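Beta-gamma-crystallin (Geodia cydonium, PDB 4IAU) is of unknown function but binds calcium and belongs to the beta/gamma-crystallin family, whose domains are built from Greek key strand motifs. Local coordinates at residues Thr87-Val92 / Val113-Ile118; Val92-Lys97 / Val142-Gly147. One frame throughout, in Å; residues are numbered along the deposited sequence. Where two conformers were deposited one is given.

Contact 1. Residues Thr87-Val92 / Val113-Ile118. With CA (calcium ion), chain B.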
ATOM      1  N   THR A  87       5.609  -0.264  -4.278  1.00  5.99           N
ATOM      2  CA  THR A  87       4.861  -1.432  -3.791  1.00  5.82           C
ATOM      3  C   THR A  87       3.620  -1.595  -4.672  1.00  5.63           C
ATOM      4  O   THR A  87       2.956  -0.620  -4.984  1.00  6.13           O
ATOM      5  CB  THR A  87       4.470  -1.311  -2.309  1.00  6.13           C
ATOM      6  OG1 THR A  87       5.631  -1.247  -1.525  1.00  7.58           O
ATOM      7  CG2 THR A  87       3.682  -2.494  -1.801  1.00  6.85           C
ATOM      8  N   LEU A  88       3.378  -2.856  -5.066  1.00  5.49           N
ATOM      9  CA  LEU A  88       2.250  -3.265  -5.874  1.00  5.33           C
ATOM     10  C   LEU A  88       1.215  -3.992  -4.999  1.00  5.10           C
ATOM     11  O   LEU A  88       1.615  -4.684  -4.056  1.00  6.10           O
ATOM     12  CB  LEU A  88       2.700  -4.188  -6.991  1.00  5.85           C
ATOM     13  CG  LEU A  88       3.844  -3.637  -7.845  1.00  6.95           C
ATOM     14  CD1 LEU A  88       4.186  -4.678  -8.918  1.00  7.71           C
ATOM     15  CD2 LEU A  88       3.480  -2.319  -8.465  1.00  8.74           C
ATOM     16  N   TYR A  89      -0.040  -3.878  -5.362  1.00  5.33           N
ATOM     17  CA  TYR A  89      -1.132  -4.455  -4.572  1.00  5.39           C
ATOM     18  C   TYR A  89      -2.099  -5.199  -5.471  1.00  5.44           C
ATOM     19  O   TYR A  89      -2.380  -4.793  -6.619  1.00  5.73           O
ATOM     20  CB  TYR A  89      -1.871  -3.346  -3.830  1.00  5.26           C
ATOM     21  CG  TYR A  89      -1.005  -2.583  -2.889  1.00  5.61           C
ATOM     22  CD1 TYR A  89      -0.844  -2.976  -1.572  1.00  6.10           C
ATOM     23  CD2 TYR A  89      -0.326  -1.422  -3.290  1.00  6.18           C
ATOM     24  CE1 TYR A  89      -0.039  -2.257  -0.680  1.00  5.80           C
ATOM     25  CE2 TYR A  89       0.476  -0.717  -2.427  1.00  6.25           C
ATOM     26  CZ  TYR A  89       0.623  -1.141  -1.112  1.00  5.72           C
ATOM     27  OH  TYR A  89       1.440  -0.392  -0.291  1.00  6.71           O
ATOM     28  N   LYS A  90      -2.611  -6.306  -4.945  1.00  5.63           N
ATOM     29  CA  LYS A  90      -3.531  -7.162  -5.709  1.00  6.09           C
ATOM     30  C   LYS A  90      -4.853  -6.465  -5.985  1.00  5.88           C
ATOM     31  O   LYS A  90      -5.443  -6.650  -7.041  1.00  7.83           O
ATOM     32  CB  LYS A  90      -3.784  -8.449  -4.935  1.00  6.94           C
ATOM     33  CG  LYS A  90      -4.686  -9.426  -5.664  1.00  8.07           C
ATOM     34  CD  LYS A  90      -4.921 -10.702  -4.895  1.00  9.57           C
ATOM     35  CE  LYS A  90      -5.758 -11.675  -5.669  1.00 11.35           C
ATOM     36  NZ  LYS A  90      -6.043 -12.896  -4.839  1.00 14.60           N
ATOM     37  N   HIS A  91      -5.370  -5.662  -5.057  1.00  5.95           N
ATOM     38  CA  HIS A  91      -6.673  -5.023  -5.219  1.00  6.02           C
ATOM     39  C   HIS A  91      -6.503  -3.521  -5.466  1.00  5.92           C
ATOM     40  O   HIS A  91      -5.452  -2.944  -5.164  1.00  6.34           O
ATOM     41  CB  HIS A  91      -7.552  -5.253  -4.029  1.00  6.28           C
ATOM     42  CG  HIS A  91      -7.804  -6.660  -3.708  1.00  6.48           C
ATOM     43  ND1 HIS A  91      -8.053  -7.602  -4.671  1.00  6.63           N
ATOM     44  CD2 HIS A  91      -7.798  -7.284  -2.530  1.00  9.21           C
ATOM     45  CE1 HIS A  91      -8.216  -8.772  -4.075  1.00 10.43           C
ATOM     46  NE2 HIS A  91      -8.079  -8.626  -2.773  1.00  6.87           N
ATOM     47  N   VAL A  92      -7.553  -2.944  -6.018  1.00  6.21           N
ATOM     48  CA  VAL A  92      -7.630  -1.487  -6.071  1.00  6.07           C
ATOM     49  C   VAL A  92      -7.496  -0.941  -4.645  1.00  5.83           C
ATOM     50  O   VAL A  92      -7.693  -1.626  -3.641  1.00  6.14           O
ATOM     51  CB  VAL A  92      -8.915  -0.994  -6.718  1.00  7.06           C
ATOM     52  CG1 VAL A  92      -9.007  -1.406  -8.188  1.00  8.66           C
ATOM     53  CG2 VAL A  92     -10.178  -1.427  -5.940  1.00  7.38           C
ATOM     54  N   VAL A 113      -2.230  -7.543 -10.479  1.00  7.34           N
ATOM     55  CA  VAL A 113      -1.967  -6.231  -9.890  1.00  6.61           C
ATOM     56  C   VAL A 113      -3.100  -5.274 -10.228  1.00  6.43           C
ATOM     57  O   VAL A 113      -3.460  -5.132 -11.396  1.00  7.36           O
ATOM     58  CB  VAL A 113      -0.646  -5.634 -10.405  1.00  7.17           C
ATOM     59  CG1 VAL A 113      -0.449  -4.215  -9.882  1.00  7.49           C
ATOM     60  CG2 VAL A 113       0.529  -6.522 -10.010  1.00  8.28           C
ATOM     61  N   SER A 114      -3.605  -4.557  -9.224  1.00  6.11           N
ATOM     62  CA  SER A 114      -4.622  -3.556  -9.425  1.00  6.48           C
ATOM     63  C   SER A 114      -4.346  -2.162  -8.851  1.00  6.56           C
ATOM     64  O   SER A 114      -5.130  -1.267  -9.132  1.00  8.31           O
ATOM     65  CB  SER A 114      -5.986  -4.042  -8.907  1.00  7.33           C
ATOM     66  OG  SER A 114      -6.368  -5.253  -9.546  1.00  8.04           O
ATOM     67  N   SER A 115      -3.277  -1.949  -8.102  1.00  5.91           N
ATOM     68  CA  SER A 115      -2.916  -0.610  -7.661  1.00  5.57           C
ATOM     69  C   SER A 115      -1.445  -0.605  -7.259  1.00  5.50           C
ATOM     70  O   SER A 115      -0.799  -1.659  -7.139  1.00  5.64           O
ATOM     71  CB  SER A 115      -3.812  -0.091  -6.526  1.00  5.91           C
ATOM     72  OG  SER A 115      -3.705  -0.901  -5.356  0.86  4.50           O
ATOM     73  N   ALA A 116      -0.897   0.613  -7.051  1.00  5.50           N
ATOM     74  CA  ALA A 116       0.515   0.733  -6.721  1.00  5.58           C
ATOM     75  C   ALA A 116       0.789   2.065  -6.041  1.00  5.69           C
ATOM     76  O   ALA A 116       0.141   3.065  -6.340  1.00  6.22           O
ATOM     77  CB  ALA A 116       1.416   0.650  -7.941  1.00  6.84           C
ATOM     78  N   LEU A 117       1.805   2.060  -5.180  1.00  5.92           N
ATOM     79  CA  LEU A 117       2.391   3.252  -4.627  1.00  5.98           C
ATOM     80  C   LEU A 117       3.845   3.310  -5.065  1.00  6.19           C
ATOM     81  O   LEU A 117       4.612   2.419  -4.727  1.00  7.08           O
ATOM     82  CB  LEU A 117       2.308   3.277  -3.091  1.00  6.66           C
ATOM     83  CG  LEU A 117       0.888   3.375  -2.566  1.00  7.45           C
ATOM     84  CD1 LEU A 117       0.858   3.141  -1.048  1.00  9.10           C
ATOM     85  CD2 LEU A 117       0.273   4.729  -2.893  1.00  8.71           C
ATOM     86  N   ILE A 118       4.216   4.368  -5.804  1.00  6.53           N
ATOM     87  CA  ILE A 118       5.601   4.538  -6.220  1.00  6.63           C
ATOM     88  C   ILE A 118       6.172   5.670  -5.383  1.00  7.07           C
ATOM     89  O   ILE A 118       5.766   6.831  -5.526  1.00  7.88           O
ATOM     90  CB  ILE A 118       5.767   4.810  -7.719  1.00  6.86           C
ATOM     91  CG1 ILE A 118       5.110   3.704  -8.547  1.00  7.22           C
ATOM     92  CG2 ILE A 118       7.243   4.942  -8.031  1.00  7.56           C
ATOM     93  CD1 ILE A 118       5.257   3.826 -10.049  1.00  8.51           C
TER
HETATM   94 CA    CA B 800      -6.343  -7.543  -8.943  1.00 10.30          CA
HETATM   95  O   HOH W   1      -6.641  -9.854  -8.648  1.00 12.91           O
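Lys90 and Ser114 meet at a calcium ion, which the backbone O of Lys90 binds at 2.3 Å and the hydroxyl OG of Ser114 at 2.4 Å. The two oxygens lie close together because the metal holds both. CB of Lys90 points away from 113-118 and the chain beyond is extended; it is the backbone carbonyl that binds. Gly112 and Asp154 add further ligands and water 1 another. Ser114 OG is also hydrogen-bonded to Asn153, so a second-shell residue helps to fix its rotation.

One residue further on, Ser115 uses its hydroxyl on the backbone instead of the metal. With OG between its own backbone N and carbonyl carbon (chi1 62°), it donates a short 2.7 Å bond from Ser115 OG to His91 O, in the plane of that carbonyl, while Ser115 OG itself accepts from Phe94 N. The sheet thus grips the turn that follows Tyr89.

Behind the metal, Ser114 and Ser115 both face Tyr89 in a classic beta bulge. Ser114 N gives Tyr89 O a nearly straight bond of 2.9 Å, whereas the one from Ser115 N is weak. Beyond the bulge the strands 87-89 and 115-118 of the Greek key sheet run antiparallel, and Thr87 and Leu117 exchange a pair of backbone bonds.

Each face has its own apolar packing. Leu88 CD2 rests on Ala116 CB at 3.7 Å, Leu88 also touching Ile108; on the other face the Tyr89 ring passes slantwise by Leu117, with OH 3.7 Å from Leu117 CD1, and Ile40 of the N-terminal strand 38-42 touches both.

Contact 2. Residues Val92-Lys97 / Val142-Gly147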
ATOM      1  N   VAL A  92      -7.553  -2.944  -6.018  1.00  6.21           N
ATOM      2  CA  VAL A  92      -7.630  -1.487  -6.071  1.00  6.07           C
ATOM      3  C   VAL A  92      -7.496  -0.941  -4.645  1.00  5.83           C
ATOM      4  O   VAL A  92      -7.693  -1.626  -3.641  1.00  6.14           O
ATOM      5  CB  VAL A  92      -8.915  -0.994  -6.718  1.00  7.06           C
ATOM      6  CG1 VAL A  92      -9.007  -1.406  -8.188  1.00  8.66           C
ATOM      7  CG2 VAL A  92     -10.178  -1.427  -5.940  1.00  7.38           C
ATOM      8  N   ASN A  93      -7.134   0.345  -4.558  1.00  5.77           N
ATOM      9  CA  ASN A  93      -7.106   1.028  -3.272  1.00  5.70           C
ATOM     10  C   ASN A  93      -6.178   0.316  -2.280  1.00  5.06           C
ATOM     11  O   ASN A  93      -6.393   0.262  -1.083  1.00  6.04           O
ATOM     12  CB  ASN A  93      -8.480   1.181  -2.660  1.00  6.35           C
ATOM     13  CG  ASN A  93      -9.425   1.948  -3.578  1.00  7.19           C
ATOM     14  OD1 ASN A  93      -9.007   2.811  -4.337  1.00  8.96           O
ATOM     15  ND2 ASN A  93     -10.693   1.566  -3.517  1.00  9.51           N
ATOM     16  N   PHE A  94      -5.093  -0.231  -2.834  1.00  5.41           N
ATOM     17  CA  PHE A  94      -3.987  -0.754  -2.047  1.00  5.31           C
ATOM     18  C   PHE A  94      -4.400  -1.929  -1.207  1.00  5.34           C
ATOM     19  O   PHE A  94      -3.785  -2.206  -0.145  1.00  5.62           O
ATOM     20  CB  PHE A  94      -3.274   0.340  -1.234  1.00  5.91           C
ATOM     21  CG  PHE A  94      -3.157   1.586  -2.050  1.00  5.83           C
ATOM     22  CD1 PHE A  94      -2.438   1.578  -3.260  1.00  6.28           C
ATOM     23  CD2 PHE A  94      -3.783   2.760  -1.692  1.00  7.37           C
ATOM     24  CE1 PHE A  94      -2.423   2.678  -4.076  1.00  6.95           C
ATOM     25  CE2 PHE A  94      -3.759   3.855  -2.496  1.00  8.61           C
ATOM     26  CZ  PHE A  94      -3.068   3.816  -3.711  1.00  8.25           C
ATOM     27  N   GLY A  95      -5.406  -2.695  -1.638  1.00  5.79           N
ATOM     28  CA  GLY A  95      -5.842  -3.829  -0.878  1.00  5.75           C
ATOM     29  C   GLY A  95      -5.147  -5.115  -1.250  1.00  5.37           C
ATOM     30  O   GLY A  95      -4.537  -5.261  -2.286  1.00  6.23           O
ATOM     31  N   GLY A  96      -5.279  -6.100  -0.335  1.00  5.57           N
ATOM     32  CA  GLY A  96      -4.851  -7.470  -0.617  1.00  5.90           C
ATOM     33  C   GLY A  96      -3.360  -7.654  -0.600  1.00  5.74           C
ATOM     34  O   GLY A  96      -2.581  -6.862  -0.061  1.00  6.62           O
ATOM     35  N   LYS A  97      -2.925  -8.755  -1.213  1.00  5.99           N
ATOM     36  CA  LYS A  97      -1.510  -9.139  -1.227  1.00  6.04           C
ATOM     37  C   LYS A  97      -0.688  -8.015  -1.812  1.00  5.75           C
ATOM     38  O   LYS A  97      -1.011  -7.463  -2.864  1.00  6.84           O
ATOM     39  CB  LYS A  97      -1.371 -10.394  -2.073  0.73  7.68           C
ATOM     40  CG  LYS A  97       0.016 -10.999  -2.050  0.73 11.07           C
ATOM     41  CD  LYS A  97       0.133 -12.364  -2.638  0.73 14.49           C
ATOM     42  CE  LYS A  97      -0.291 -13.528  -1.776  0.73 18.32           C
ATOM     43  NZ  LYS A  97       0.677 -14.658  -1.981  0.73 27.32           N
ATOM     44  N   VAL A 142       0.710   8.114  -6.510  1.00  7.06           N
ATOM     45  CA  VAL A 142      -0.342   7.286  -5.879  1.00  7.35           C
ATOM     46  C   VAL A 142      -1.261   6.805  -6.990  1.00  7.12           C
ATOM     47  O   VAL A 142      -1.864   7.624  -7.701  1.00  9.58           O
ATOM     48  CB  VAL A 142      -1.095   8.127  -4.846  1.00  8.82           C
ATOM     49  CG1 VAL A 142      -2.242   7.366  -4.263  1.00 10.62           C
ATOM     50  CG2 VAL A 142      -0.137   8.602  -3.759  1.00  9.93           C
ATOM     51  N   TYR A 143      -1.365   5.497  -7.180  1.00  6.58           N
ATOM     52  CA  TYR A 143      -2.066   4.916  -8.324  1.00  6.28           C
ATOM     53  C   TYR A 143      -3.128   3.936  -7.804  1.00  6.06           C
ATOM     54  O   TYR A 143      -2.844   2.775  -7.545  1.00  6.35           O
ATOM     55  CB  TYR A 143      -1.072   4.255  -9.272  1.00  6.65           C
ATOM     56  CG  TYR A 143       0.004   5.181  -9.728  1.00  6.37           C
ATOM     57  CD1 TYR A 143      -0.188   6.090 -10.771  1.00  7.57           C
ATOM     58  CD2 TYR A 143       1.256   5.189  -9.115  1.00  6.68           C
ATOM     59  CE1 TYR A 143       0.782   6.938 -11.178  1.00  7.91           C
ATOM     60  CE2 TYR A 143       2.233   6.031  -9.526  1.00  7.07           C
ATOM     61  CZ  TYR A 143       2.025   6.918 -10.542  1.00  7.57           C
ATOM     62  OH  TYR A 143       3.002   7.780 -10.999  1.00  9.08           O
ATOM     63  N   VAL A 144      -4.363   4.421  -7.595  1.00  6.18           N
ATOM     64  CA  VAL A 144      -5.355   3.656  -6.898  1.00  6.05           C
ATOM     65  C   VAL A 144      -6.007   2.553  -7.739  1.00  6.26           C
ATOM     66  O   VAL A 144      -6.707   1.704  -7.178  1.00  7.11           O
ATOM     67  CB  VAL A 144      -6.479   4.538  -6.284  1.00  7.22           C
ATOM     68  CG1 VAL A 144      -5.938   5.514  -5.281  1.00  8.89           C
ATOM     69  CG2 VAL A 144      -7.289   5.220  -7.376  1.00  8.27           C
ATOM     70  N   ASN A 145      -5.760   2.558  -9.041  1.00  6.60           N
ATOM     71  CA  ASN A 145      -6.266   1.515  -9.923  1.00  7.83           C
ATOM     72  C   ASN A 145      -5.238   1.312 -11.036  1.00  7.40           C
ATOM     73  O   ASN A 145      -4.286   2.059 -11.209  1.00  7.77           O
ATOM     74  CB  ASN A 145      -7.692   1.875 -10.435  1.00 10.25           C
ATOM     75  CG  ASN A 145      -7.728   3.186 -11.206  1.00 13.31           C
ATOM     76  OD1 ASN A 145      -6.791   3.614 -11.762  1.00 18.53           O
ATOM     77  ND2 ASN A 145      -8.814   3.956 -11.093  1.00 23.95           N
ATOM     78  N   ALA A 146      -5.448   0.254 -11.825  1.00  8.11           N
ATOM     79  CA  ALA A 146      -4.487  -0.119 -12.849  1.00  8.51           C
ATOM     80  C   ALA A 146      -4.423   0.902 -13.990  1.00  9.11           C
ATOM     81  O   ALA A 146      -3.358   1.183 -14.563  1.00  9.79           O
ATOM     82  CB  ALA A 146      -4.815  -1.493 -13.415  1.00 10.94           C
ATOM     83  N   GLY A 147      -5.590   1.457 -14.322  1.00  9.91           N
ATOM     84  CA  GLY A 147      -5.594   2.437 -15.424  1.00 11.61           C
ATOM     85  C   GLY A 147      -4.691   3.595 -15.115  1.00 10.54           C
ATOM     86  O   GLY A 147      -3.983   4.065 -16.010  1.00 11.11           O
TER
HETATM   87  O   HOH W   2      -9.872   2.638  -7.151  1.00 17.69           O
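Phe94 brings CZ up to two valine methyls at once, 3.7 Å from Val142 CG1 and equally far from Val144 CG1. The Phe94 side chain crosses that of Val142 at about a right angle and that of Val144 at a slant, and the intervening peptide comes close as well, Tyr143 O reaching to 3.5 Å from Phe94 CE1. A chi1 of -40° puts CG opposite the carbonyl carbon, which carries the ring across to the second segment although the bond that leaves the backbone does not aim there. Edge-to-face stacking with Tyr89 and with Trp57 encloses the ring further, and Leu117 adds an aliphatic neighbour. Trp57 belongs to strand 57-61 in the N-terminal half of the chain, consistent with an interface between domains.

The loop 92-97 joins strands 86-89 and 98-101 of one crystallin sheet, and here it reaches the far margin of that sheet, where strand 141-143 ends. Both Asn93 and Phe94 take positive phi values, and Gly95 N bonds back to Val92 O, which makes Val92-Gly95 a beta turn close to type I'. At the join, Asn93 N donates to Val144 O in a nearly straight bond of 3.0 Å, the single direct hydrogen bond between the two segments.

Toward solvent the contact becomes looser. Asn93 OD1 lies 3.6 Å from Val144 CB, and water 2 extends the link by donating to Asn93 OD1 at 2.9 Å and, weakly, to Val144 O. The amide nitrogen of Asn93 turns instead to Gly53 O. Farther along, Val92 CG1 only brushes Asn145 CB at 4.2 Å; the Asn145 carboxamide leads away to cap the following helix, where OD1 accepts from Ala148 N.

In the fold
After the N-terminal strands, several of which form a sheet of their own, the chain enters strand 86-89, runs into the loop 92-97 and then strand 98-101. Contact 1 closes the first loop when the chain returns at 113-118, and brings the two central strands of the sheet side by side. Contact 2 closes a longer one, between 92-97 and 142-147, where the edge strand 141-143 gives way to helix 146-149. Their segments alternate, so the two closures cross, and Val92 belongs to both. The contacts also touch directly: Lys90 N probably bonds to Lys97 O, and Ala116 N to Tyr143 O. Contact 1 thus lies beside the calcium site, while contact 2 brings the loop to the sheet's edge strand.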